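Local coordinates for protein MdcD (Pseudomonas aeruginosa, PDB 5VIP) that probably acts as the beta subunit of biotin-independent malonate decarboxylase, a carboxy-lyase, and belongs to the carboxyltransferase family, at residues A138-L143 and G168-V173; L116-V121 and G161-A166. One frame throughout, in Å; residues are numbered along the deposited sequence.

Interaction 1 of 2, residues A138-L143 and G168-V173; sequences AAIVDL and GLCSYV
Ile140 meets Leu169 and Cys170 through separate branches, in a contact between the two segments that is wholly apolar. Its CG2 branch lies 4.0 Å from CB of Leu169, and the two side chains cross obliquely. The longer branch ends with CD1 4.1 Å from SG of Cys170. The first torsion (chi1 -74°) divides the work: CG2 stands anti to the backbone N and meets Leu169, while CG1 stands anti to the carbonyl carbon and, with chi2 extended at 164°, carries CD1 to the sulfur. A beta-branched residue suits this place because it offers two arms from one helical position. The next residue, Val141, sends CG2 to within 4.2 Å of CD2 of Leu169.

In this crotonase-like fold, helix 126-143 connects strands 111-115 and 150-153, and helix 162-169, preceded by the short strand 159-160, lies in the crossover from 150-153 to 172-176. Cys170 lies in the short link between helix 162-169 and strand 172-176; small and apolar, it also touches Leu114 and Ala151 of the sheet.

Polar groups of the turn are served from just beyond the first segment: the amide of Gln144 gives its NE2 to Leu169 O and takes Ser171 N on OE1. Val141 and Leu169 each pack on acidic side-chain atoms of another protein's chain, so the outer end of this apolar seam lies at a subunit interface.

Interaction 2 of 2, residues L116-V121 and G161-A166; sequences LETGGV and GGMSIA
The loop that follows strand 111-115 here meets the first turn of helix 162-169, and Gly119 and Gly120 lie close to Gly161, in a protein of the crotonase-like clan. The side chain that fills the join is Met163, present as selenomethionine. Bends at chi2 (-58°) and chi3 (-67°) curl its chain, and its CE sits 3.5 Å from CD2 of Leu116, tighter than usual for two carbons. Long and unbranched, this side chain can fold to reach the leucine, which it crosses at about a right angle.

Nearer the backbone, CG2 of Thr118 presses on the base of the same chain, 3.6 Å from CB of Met163. Threonine suits the spot because its branches divide the labour: the methyl faces the helix, whereas OG1, anti to the backbone N, hydrogen-bonds to Gly83 O.

Where the backbones come close, Gly161 faces Gly120 with their CA atoms 4.7 Å apart. The positive phi of Gly161 is easy for glycine. At the N-terminal side of helix 162-169, two donors grip its carbonyl: Gly161 O accepts Ser164 N at 2.9 Å and Ser164 OG at 2.7 Å, the hydroxyl lying in the carbonyl plane with a C=O...OG angle of 157°. Loops paired like these, after strands 111-115 and 159-160, are consistent with the crotonase-type arrangement, in which backbone N-H groups form an oxyanion hole; such a use here is only inferred.

From the N terminus, strand 111-115 leads into loop 116-121, the first half of interaction 2. Helix 126-143 follows and ends in 138-143, the first half of interaction 1. The chain then passes through strands 150-153 and 159-160 and returns at 161-166, closing a 39-residue loop, and at 168-173 it closes a second one of 24 residues. The contacts therefore cross rather than nest. Both draw on helix 162-169, one at its start and the other at its end, with centres about 13 Å apart; between them Ile140 CD1 packs 4.0 Å from Ala166 O. Together they set one short helix against the preceding loop and the preceding helix.

Interaction 1 of 2, residues A138-L143 and G168-V173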
# COMPACT_ATOMS: atom_id res chain seq x y z
N ALA B 138 2.59 -1.39 6.01
CA ALA B 138 3.60 -1.06 7.02
C ALA B 138 4.02 -2.27 7.84
O ALA B 138 5.21 -2.45 8.13
CB ALA B 138 3.09 0.05 7.96
N ALA B 139 3.04 -3.07 8.25
CA ALA B 139 3.33 -4.22 9.10
C ALA B 139 4.10 -5.30 8.34
O ALA B 139 4.91 -6.03 8.92
CB ALA B 139 2.03 -4.78 9.68
N ILE B 140 3.85 -5.42 7.04
CA ILE B 140 4.57 -6.41 6.25
C ILE B 140 6.05 -6.04 6.16
O ILE B 140 6.93 -6.89 6.32
CB ILE B 140 3.98 -6.54 4.83
CG1 ILE B 140 2.65 -7.30 4.91
CG2 ILE B 140 4.96 -7.27 3.89
CD1 ILE B 140 1.82 -7.15 3.67
N VAL B 141 6.32 -4.76 5.93
CA VAL B 141 7.70 -4.29 5.82
C VAL B 141 8.41 -4.48 7.17
O VAL B 141 9.55 -4.96 7.22
CB VAL B 141 7.75 -2.82 5.34
CG1 VAL B 141 9.20 -2.30 5.28
CG2 VAL B 141 7.10 -2.69 3.96
N ASP B 142 7.74 -4.12 8.26
CA ASP B 142 8.31 -4.30 9.60
C ASP B 142 8.62 -5.77 9.88
O ASP B 142 9.72 -6.09 10.32
CB ASP B 142 7.36 -3.75 10.67
CG ASP B 142 7.94 -3.80 12.08
OD1 ASP B 142 9.17 -4.01 12.23
OD2 ASP B 142 7.16 -3.62 13.04
N LEU B 143 7.67 -6.65 9.58
CA LEU B 143 7.84 -8.07 9.88
C LEU B 143 8.97 -8.68 9.05
O LEU B 143 9.68 -9.58 9.52
CB LEU B 143 6.53 -8.83 9.63
CG LEU B 143 6.54 -10.36 9.81
CD1 LEU B 143 7.09 -10.78 11.19
CD2 LEU B 143 5.14 -10.93 9.61
N GLY B 168 2.76 -7.31 -3.56
CA GLY B 168 4.04 -6.91 -4.14
C GLY B 168 5.12 -6.66 -3.09
O GLY B 168 6.30 -6.71 -3.41
N LEU B 169 4.72 -6.38 -1.84
CA LEU B 169 5.70 -6.23 -0.76
C LEU B 169 6.15 -7.56 -0.18
O LEU B 169 7.24 -7.64 0.39
CB LEU B 169 5.12 -5.42 0.40
CG LEU B 169 4.68 -4.00 0.10
CD1 LEU B 169 3.83 -3.55 1.28
CD2 LEU B 169 5.89 -3.12 -0.07
N CYS B 170 5.30 -8.58 -0.28
CA CYS B 170 5.59 -9.87 0.36
C CYS B 170 6.83 -10.53 -0.23
O CYS B 170 7.05 -10.46 -1.45
CB CYS B 170 4.39 -10.81 0.23
SG CYS B 170 2.98 -10.29 1.26
N SER B 171 7.63 -11.19 0.62
CA SER B 171 8.84 -11.89 0.18
C SER B 171 8.59 -12.88 -0.94
O SER B 171 9.36 -12.97 -1.90
CB SER B 171 9.48 -12.65 1.35
OG SER B 171 9.99 -11.75 2.33
N TYR B 172 7.51 -13.65 -0.81
CA TYR B 172 7.19 -14.66 -1.82
C TYR B 172 5.73 -14.61 -2.19
O TYR B 172 4.88 -14.52 -1.30
CB TYR B 172 7.56 -16.07 -1.33
CG TYR B 172 9.00 -16.17 -0.92
CD1 TYR B 172 10.01 -16.11 -1.88
CD2 TYR B 172 9.36 -16.27 0.42
CE1 TYR B 172 11.36 -16.18 -1.50
CE2 TYR B 172 10.69 -16.34 0.81
CZ TYR B 172 11.69 -16.30 -0.16
OH TYR B 172 13.01 -16.37 0.24
N VAL B 173 5.44 -14.69 -3.49
CA VAL B 173 4.07 -14.71 -3.99
C VAL B 173 3.81 -15.99 -4.76
O VAL B 173 4.49 -16.28 -5.76
CB VAL B 173 3.77 -13.50 -4.91
CG1 VAL B 173 2.36 -13.61 -5.48
CG2 VAL B 173 3.95 -12.19 -4.16

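Interaction 2 of 2, residues L116-V121 and G161-A166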
# COMPACT_ATOMS: atom_id res chain seq x y z
N LEU B 116 -4.82 -14.20 -0.04
CA LEU B 116 -5.39 -12.94 -0.54
C LEU B 116 -6.42 -13.13 -1.65
O LEU B 116 -6.08 -13.20 -2.83
CB LEU B 116 -4.26 -12.04 -1.03
CG LEU B 116 -3.23 -11.69 0.05
CD1 LEU B 116 -2.14 -10.77 -0.48
CD2 LEU B 116 -3.92 -11.06 1.25
N GLU B 117 -7.69 -13.20 -1.26
CA GLU B 117 -8.79 -13.23 -2.23
C GLU B 117 -9.59 -11.97 -2.00
O GLU B 117 -10.42 -11.93 -1.10
CB GLU B 117 -9.67 -14.47 -2.05
CG GLU B 117 -8.92 -15.80 -2.23
CD GLU B 117 -8.34 -15.94 -3.64
OE1 GLU B 117 -7.16 -16.37 -3.77
OE2 GLU B 117 -9.07 -15.64 -4.62
N THR B 118 -9.33 -10.94 -2.78
CA THR B 118 -9.88 -9.63 -2.48
C THR B 118 -9.90 -8.72 -3.70
O THR B 118 -9.04 -8.83 -4.60
CB THR B 118 -9.09 -8.96 -1.32
OG1 THR B 118 -9.70 -7.72 -0.95
CG2 THR B 118 -7.62 -8.74 -1.73
N GLY B 119 -10.88 -7.83 -3.75
CA GLY B 119 -11.01 -6.94 -4.89
C GLY B 119 -10.91 -5.46 -4.59
O GLY B 119 -10.98 -4.62 -5.51
N GLY B 120 -10.75 -5.11 -3.32
CA GLY B 120 -10.58 -3.72 -2.95
C GLY B 120 -11.17 -3.39 -1.59
O GLY B 120 -11.15 -4.22 -0.70
N VAL B 121 -11.67 -2.18 -1.42
CA VAL B 121 -12.28 -1.81 -0.15
C VAL B 121 -13.80 -1.67 -0.27
O VAL B 121 -14.34 -1.52 -1.37
CB VAL B 121 -11.69 -0.50 0.41
CG1 VAL B 121 -10.18 -0.62 0.50
CG2 VAL B 121 -12.05 0.64 -0.49
N GLY B 161 -6.51 -4.33 -6.33
CA GLY B 161 -6.64 -3.14 -5.50
C GLY B 161 -5.41 -2.93 -4.64
O GLY B 161 -4.31 -3.42 -4.94
N GLY B 162 -5.61 -2.19 -3.55
CA GLY B 162 -4.54 -1.87 -2.63
C GLY B 162 -3.85 -3.10 -2.07
O GLY B 162 -2.67 -3.06 -1.72
N MSE B 163 -4.58 -4.20 -1.96
CA MSE B 163 -3.95 -5.42 -1.43
C MSE B 163 -3.01 -6.08 -2.44
O MSE B 163 -2.20 -6.93 -2.07
CB MSE B 163 -5.03 -6.40 -0.97
CG MSE B 163 -5.67 -6.00 0.38
SE MSE B 163 -4.35 -5.84 1.85
CE MSE B 163 -3.83 -7.68 2.00
N SER B 164 -3.07 -5.68 -3.72
CA SER B 164 -2.10 -6.21 -4.68
C SER B 164 -0.75 -5.55 -4.47
O SER B 164 0.30 -6.12 -4.77
CB SER B 164 -2.58 -6.00 -6.12
OG SER B 164 -2.49 -4.62 -6.49
N ILE B 165 -0.78 -4.32 -3.97
CA ILE B 165 0.45 -3.63 -3.61
C ILE B 165 1.05 -4.33 -2.38
O ILE B 165 2.27 -4.50 -2.29
CB ILE B 165 0.19 -2.13 -3.34
CG1 ILE B 165 -0.35 -1.46 -4.61
CG2 ILE B 165 1.45 -1.44 -2.82
CD1 ILE B 165 -0.74 0.04 -4.42
N ALA B 166 0.19 -4.74 -1.45
CA ALA B 166 0.64 -5.54 -0.30
C ALA B 166 1.28 -6.84 -0.77
O ALA B 166 2.32 -7.24 -0.27
CB ALA B 166 -0.52 -5.83 0.65